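Local coordinates for N-alpha-acetyltransferase 30 (Saccharomyces cerevisiae, PDB 6YGA), which acetylates, as the catalytic subunit of the NatC complex, the N-terminal methionine of proteins whose second residue is leucine, isoleucine or phenylalanine, using acetyl-CoA, at residues Ile62-Asp70 with Leu99-Glu110. Residues are numbered along the deposited sequence; the frame is centred on the assembly and turned at random.
Sequences IGCIVCKMD and LVEIAIDKMQRE. With EDO (1,2-ethanediol), chain J.
I65 packs its extended side chain against helix 99-109, which runs roughly parallel to strand 63-70 (29° between N-to-C directions), the axes approaching to 8.7 Å. With CG1 anti to the backbone N (chi1 -175°), CD1 of I65 touches CA and CG2 of V100 and lies 3.7 Å from A103 CB, while its CG2 sits by O and CB of L99. A103, a small residue, lets the strand's side chains come close to the helix here: its methyl touches I65 and also C67, whose SG is 3.9 Å from A103 CB. At the start of the strand, G63 has no side chain, and L99 lays CD1 over the backbone, 3.5 Å from C64 N. Farther along, M107 (like M69 a selenomethionine, a labelling substitution) bends at chi3 (-83°), its CE 3.8 Å from C67 SG and its SE beside C67 CB; a flexible chain suits the short thiol. Just past the helix end, E110 meets M69 of the strand, their side chains crossing at about a right angle with M69 SE 3.8 Å from E110 CB. E110 bends at chi2, and its OE2 is salt-bridged to K106 NZ. No hydrogen bond joins the segments. In this GNAT fold, helix 33-40 packs on the strand's other face through V66 and K68, strands 47-52 and 76-86 flank it, and F578 of the N-alpha-acetyltransferase 35 chain packs on the helix at E101, I104, D105 and Q108.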
loop_
_atom_site.group_PDB
_atom_site.type_symbol
_atom_site.label_atom_id
_atom_site.label_comp_id
_atom_site.label_asym_id
_atom_site.label_seq_id
_atom_site.Cartn_x
_atom_site.Cartn_y
_atom_site.Cartn_z
ATOM N N ILE A 62 -24.957 -24.161 -8.508
ATOM C CA ILE A 62 -25.401 -22.976 -7.776
ATOM C C ILE A 62 -24.303 -22.402 -6.893
ATOM O O ILE A 62 -24.492 -21.328 -6.300
ATOM C CB ILE A 62 -26.662 -23.273 -6.933
ATOM C CG1 ILE A 62 -26.492 -24.559 -6.114
ATOM C CG2 ILE A 62 -27.876 -23.392 -7.832
ATOM C CD1 ILE A 62 -25.917 -24.357 -4.723
ATOM N N GLY A 63 -23.171 -23.083 -6.784
ATOM C CA GLY A 63 -22.023 -22.570 -6.064
ATOM C C GLY A 63 -20.790 -23.329 -6.490
ATOM O O GLY A 63 -20.871 -24.477 -6.937
ATOM N N CYS A 64 -19.639 -22.676 -6.354
ATOM C CA CYS A 64 -18.397 -23.317 -6.757
ATOM C C CYS A 64 -17.223 -22.675 -6.037
ATOM O O CYS A 64 -17.302 -21.539 -5.559
ATOM C CB CYS A 64 -18.191 -23.237 -8.271
ATOM S SG CYS A 64 -17.884 -21.567 -8.871
ATOM N N ILE A 65 -16.124 -23.420 -5.987
ATOM C CA ILE A 65 -14.863 -22.930 -5.449
ATOM C C ILE A 65 -13.752 -23.402 -6.377
ATOM O O ILE A 65 -13.777 -24.537 -6.865
ATOM C CB ILE A 65 -14.652 -23.400 -3.991
ATOM C CG1 ILE A 65 -13.395 -22.774 -3.387
ATOM C CG2 ILE A 65 -14.614 -24.925 -3.893
ATOM C CD1 ILE A 65 -13.251 -23.050 -1.904
ATOM N N VAL A 66 -12.799 -22.518 -6.654
ATOM C CA VAL A 66 -11.717 -22.782 -7.597
ATOM C C VAL A 66 -10.400 -22.587 -6.861
ATOM O O VAL A 66 -10.163 -21.521 -6.278
ATOM C CB VAL A 66 -11.803 -21.867 -8.826
ATOM C CG1 VAL A 66 -10.741 -22.245 -9.831
ATOM C CG2 VAL A 66 -13.183 -21.947 -9.456
ATOM N N CYS A 67 -9.545 -23.608 -6.887
ATOM C CA CYS A 67 -8.320 -23.609 -6.101
ATOM C C CYS A 67 -7.140 -24.076 -6.942
ATOM O O CYS A 67 -7.300 -24.736 -7.971
ATOM C CB CYS A 67 -8.456 -24.506 -4.862
ATOM S SG CYS A 67 -9.864 -24.077 -3.818
ATOM N N LYS A 68 -5.944 -23.714 -6.481
ATOM C CA LYS A 68 -4.690 -24.190 -7.044
ATOM C C LYS A 68 -3.738 -24.499 -5.896
ATOM O O LYS A 68 -3.979 -24.132 -4.743
ATOM C CB LYS A 68 -4.058 -23.160 -7.989
ATOM C CG LYS A 68 -3.260 -22.089 -7.264
ATOM C CD LYS A 68 -2.683 -21.054 -8.212
ATOM C CE LYS A 68 -1.622 -20.207 -7.519
ATOM N NZ LYS A 68 -0.416 -21.011 -7.167
HETATM N N MSE A 69 -2.647 -25.186 -6.218
HETATM C CA MSE A 69 -1.569 -25.381 -5.256
HETATM C C MSE A 69 -0.218 -25.409 -5.957
HETATM O O MSE A 69 -0.079 -25.936 -7.060
HETATM C CB MSE A 69 -1.778 -26.662 -4.445
HETATM C CG MSE A 69 -1.719 -27.945 -5.246
HETATM SE SE MSE A 69 -2.319 -29.470 -4.193
HETATM C CE MSE A 69 -0.678 -29.868 -3.224
ATOM N N ASP A 70 0.780 -24.820 -5.308
ATOM C CA ASP A 70 2.126 -24.737 -5.848
ATOM C C ASP A 70 3.098 -24.756 -4.682
ATOM O O ASP A 70 2.727 -24.371 -3.567
ATOM C CB ASP A 70 2.324 -23.461 -6.682
ATOM C CG ASP A 70 1.935 -23.645 -8.137
ATOM O OD1 ASP A 70 2.188 -24.737 -8.686
ATOM O OD2 ASP A 70 1.382 -22.696 -8.734
ATOM N N LEU A 99 -18.306 -25.629 0.759
ATOM C CA LEU A 99 -17.392 -25.678 -0.378
ATOM C C LEU A 99 -15.956 -25.413 0.058
ATOM O O LEU A 99 -15.023 -26.052 -0.439
ATOM C CB LEU A 99 -17.827 -24.674 -1.446
ATOM C CG LEU A 99 -18.989 -25.087 -2.351
ATOM C CD1 LEU A 99 -19.546 -23.882 -3.091
ATOM C CD2 LEU A 99 -18.534 -26.147 -3.338
ATOM N N VAL A 100 -15.757 -24.468 0.979
ATOM C CA VAL A 100 -14.416 -24.216 1.494
ATOM C C VAL A 100 -13.904 -25.434 2.248
ATOM O O VAL A 100 -12.745 -25.836 2.096
ATOM C CB VAL A 100 -14.407 -22.953 2.376
ATOM C CG1 VAL A 100 -13.035 -22.744 2.992
ATOM C CG2 VAL A 100 -14.804 -21.732 1.565
ATOM N N GLU A 101 -14.769 -26.059 3.052
ATOM C CA GLU A 101 -14.345 -27.207 3.848
ATOM C C GLU A 101 -13.947 -28.384 2.966
ATOM O O GLU A 101 -12.954 -29.065 3.245
ATOM C CB GLU A 101 -15.457 -27.616 4.815
ATOM C CG GLU A 101 -15.631 -26.676 5.998
ATOM C CD GLU A 101 -16.755 -27.100 6.928
ATOM O OE1 GLU A 101 -17.660 -27.832 6.475
ATOM O OE2 GLU A 101 -16.733 -26.705 8.113
ATOM N N ILE A 102 -14.707 -28.642 1.899
ATOM C CA ILE A 102 -14.380 -29.783 1.050
ATOM C C ILE A 102 -13.135 -29.496 0.217
ATOM O O ILE A 102 -12.369 -30.415 -0.098
ATOM C CB ILE A 102 -15.589 -30.168 0.175
ATOM C CG1 ILE A 102 -15.326 -31.484 -0.558
ATOM C CG2 ILE A 102 -15.920 -29.071 -0.821
ATOM C CD1 ILE A 102 -16.521 -32.006 -1.310
ATOM N N ALA A 103 -12.893 -28.228 -0.130
ATOM C CA ALA A 103 -11.693 -27.884 -0.886
ATOM C C ALA A 103 -10.447 -27.962 -0.011
ATOM O O ALA A 103 -9.416 -28.497 -0.435
ATOM C CB ALA A 103 -11.836 -26.490 -1.495
ATOM N N ILE A 104 -10.521 -27.432 1.212
ATOM C CA ILE A 104 -9.379 -27.511 2.117
ATOM C C ILE A 104 -9.093 -28.961 2.486
ATOM O O ILE A 104 -7.932 -29.374 2.596
ATOM C CB ILE A 104 -9.620 -26.641 3.365
ATOM C CG1 ILE A 104 -9.729 -25.167 2.973
ATOM C CG2 ILE A 104 -8.502 -26.835 4.385
ATOM C CD1 ILE A 104 -9.916 -24.236 4.155
ATOM N N ASP A 105 -10.148 -29.759 2.670
ATOM C CA ASP A 105 -9.963 -31.178 2.955
ATOM C C ASP A 105 -9.231 -31.874 1.813
ATOM O O ASP A 105 -8.367 -32.728 2.049
ATOM C CB ASP A 105 -11.319 -31.834 3.223
ATOM C CG ASP A 105 -11.200 -33.294 3.618
ATOM O OD1 ASP A 105 -10.966 -34.137 2.728
ATOM O OD2 ASP A 105 -11.337 -33.600 4.823
ATOM N N LYS A 106 -9.551 -31.510 0.569
ATOM C CA LYS A 106 -8.863 -32.087 -0.581
ATOM C C LYS A 106 -7.399 -31.667 -0.611
ATOM O O LYS A 106 -6.508 -32.491 -0.848
ATOM C CB LYS A 106 -9.572 -31.674 -1.871
ATOM C CG LYS A 106 -8.867 -32.097 -3.153
ATOM C CD LYS A 106 -8.735 -33.610 -3.246
ATOM C CE LYS A 106 -8.103 -34.034 -4.566
ATOM N NZ LYS A 106 -7.919 -35.509 -4.640
HETATM N N MSE A 107 -7.132 -30.387 -0.372
HETATM C CA MSE A 107 -5.771 -29.865 -0.419
HETATM C C MSE A 107 -4.931 -30.401 0.742
HETATM O O MSE A 107 -3.737 -30.645 0.580
HETATM C CB MSE A 107 -5.789 -28.330 -0.429
HETATM C CG MSE A 107 -6.384 -27.746 -1.713
HETATM SE SE MSE A 107 -6.176 -25.813 -1.915
HETATM C CE MSE A 107 -7.692 -25.207 -0.848
ATOM N N GLN A 108 -5.556 -30.610 1.905
ATOM C CA GLN A 108 -4.840 -31.244 3.009
ATOM C C GLN A 108 -4.476 -32.684 2.670
ATOM O O GLN A 108 -3.357 -33.131 2.950
ATOM C CB GLN A 108 -5.673 -31.193 4.289
ATOM C CG GLN A 108 -5.006 -31.877 5.468
ATOM C CD GLN A 108 -5.716 -31.607 6.775
ATOM O OE1 GLN A 108 -6.930 -31.782 6.884
ATOM N NE2 GLN A 108 -4.963 -31.167 7.775
ATOM N N ARG A 109 -5.408 -33.425 2.067
ATOM C CA ARG A 109 -5.106 -34.783 1.632
ATOM C C ARG A 109 -4.078 -34.795 0.512
ATOM O O ARG A 109 -3.410 -35.814 0.310
ATOM C CB ARG A 109 -6.387 -35.504 1.197
ATOM C CG ARG A 109 -7.262 -35.954 2.364
ATOM C CD ARG A 109 -8.495 -36.742 1.919
ATOM N NE ARG A 109 -9.569 -35.877 1.436
ATOM C CZ ARG A 109 -9.975 -35.816 0.171
ATOM N NH1 ARG A 109 -9.405 -36.580 -0.751
ATOM N NH2 ARG A 109 -10.959 -34.995 -0.170
ATOM N N GLU A 110 -3.926 -33.687 -0.210
ATOM C CA GLU A 110 -2.846 -33.531 -1.171
ATOM C C GLU A 110 -1.574 -32.982 -0.535
ATOM O O GLU A 110 -0.662 -32.575 -1.262
ATOM C CB GLU A 110 -3.292 -32.637 -2.331
ATOM C CG GLU A 110 -4.385 -33.260 -3.194
ATOM C CD GLU A 110 -3.984 -34.612 -3.769
ATOM O OE1 GLU A 110 -2.808 -34.769 -4.156
ATOM O OE2 GLU A 110 -4.844 -35.519 -3.831
HETATM C C1 EDO J . 1.685 -29.384 -6.109
HETATM O O1 EDO J . 2.035 -28.395 -7.084
HETATM C C2 EDO J . 2.452 -30.676 -6.368
HETATM O O2 EDO J . 3.862 -30.451 -6.235
#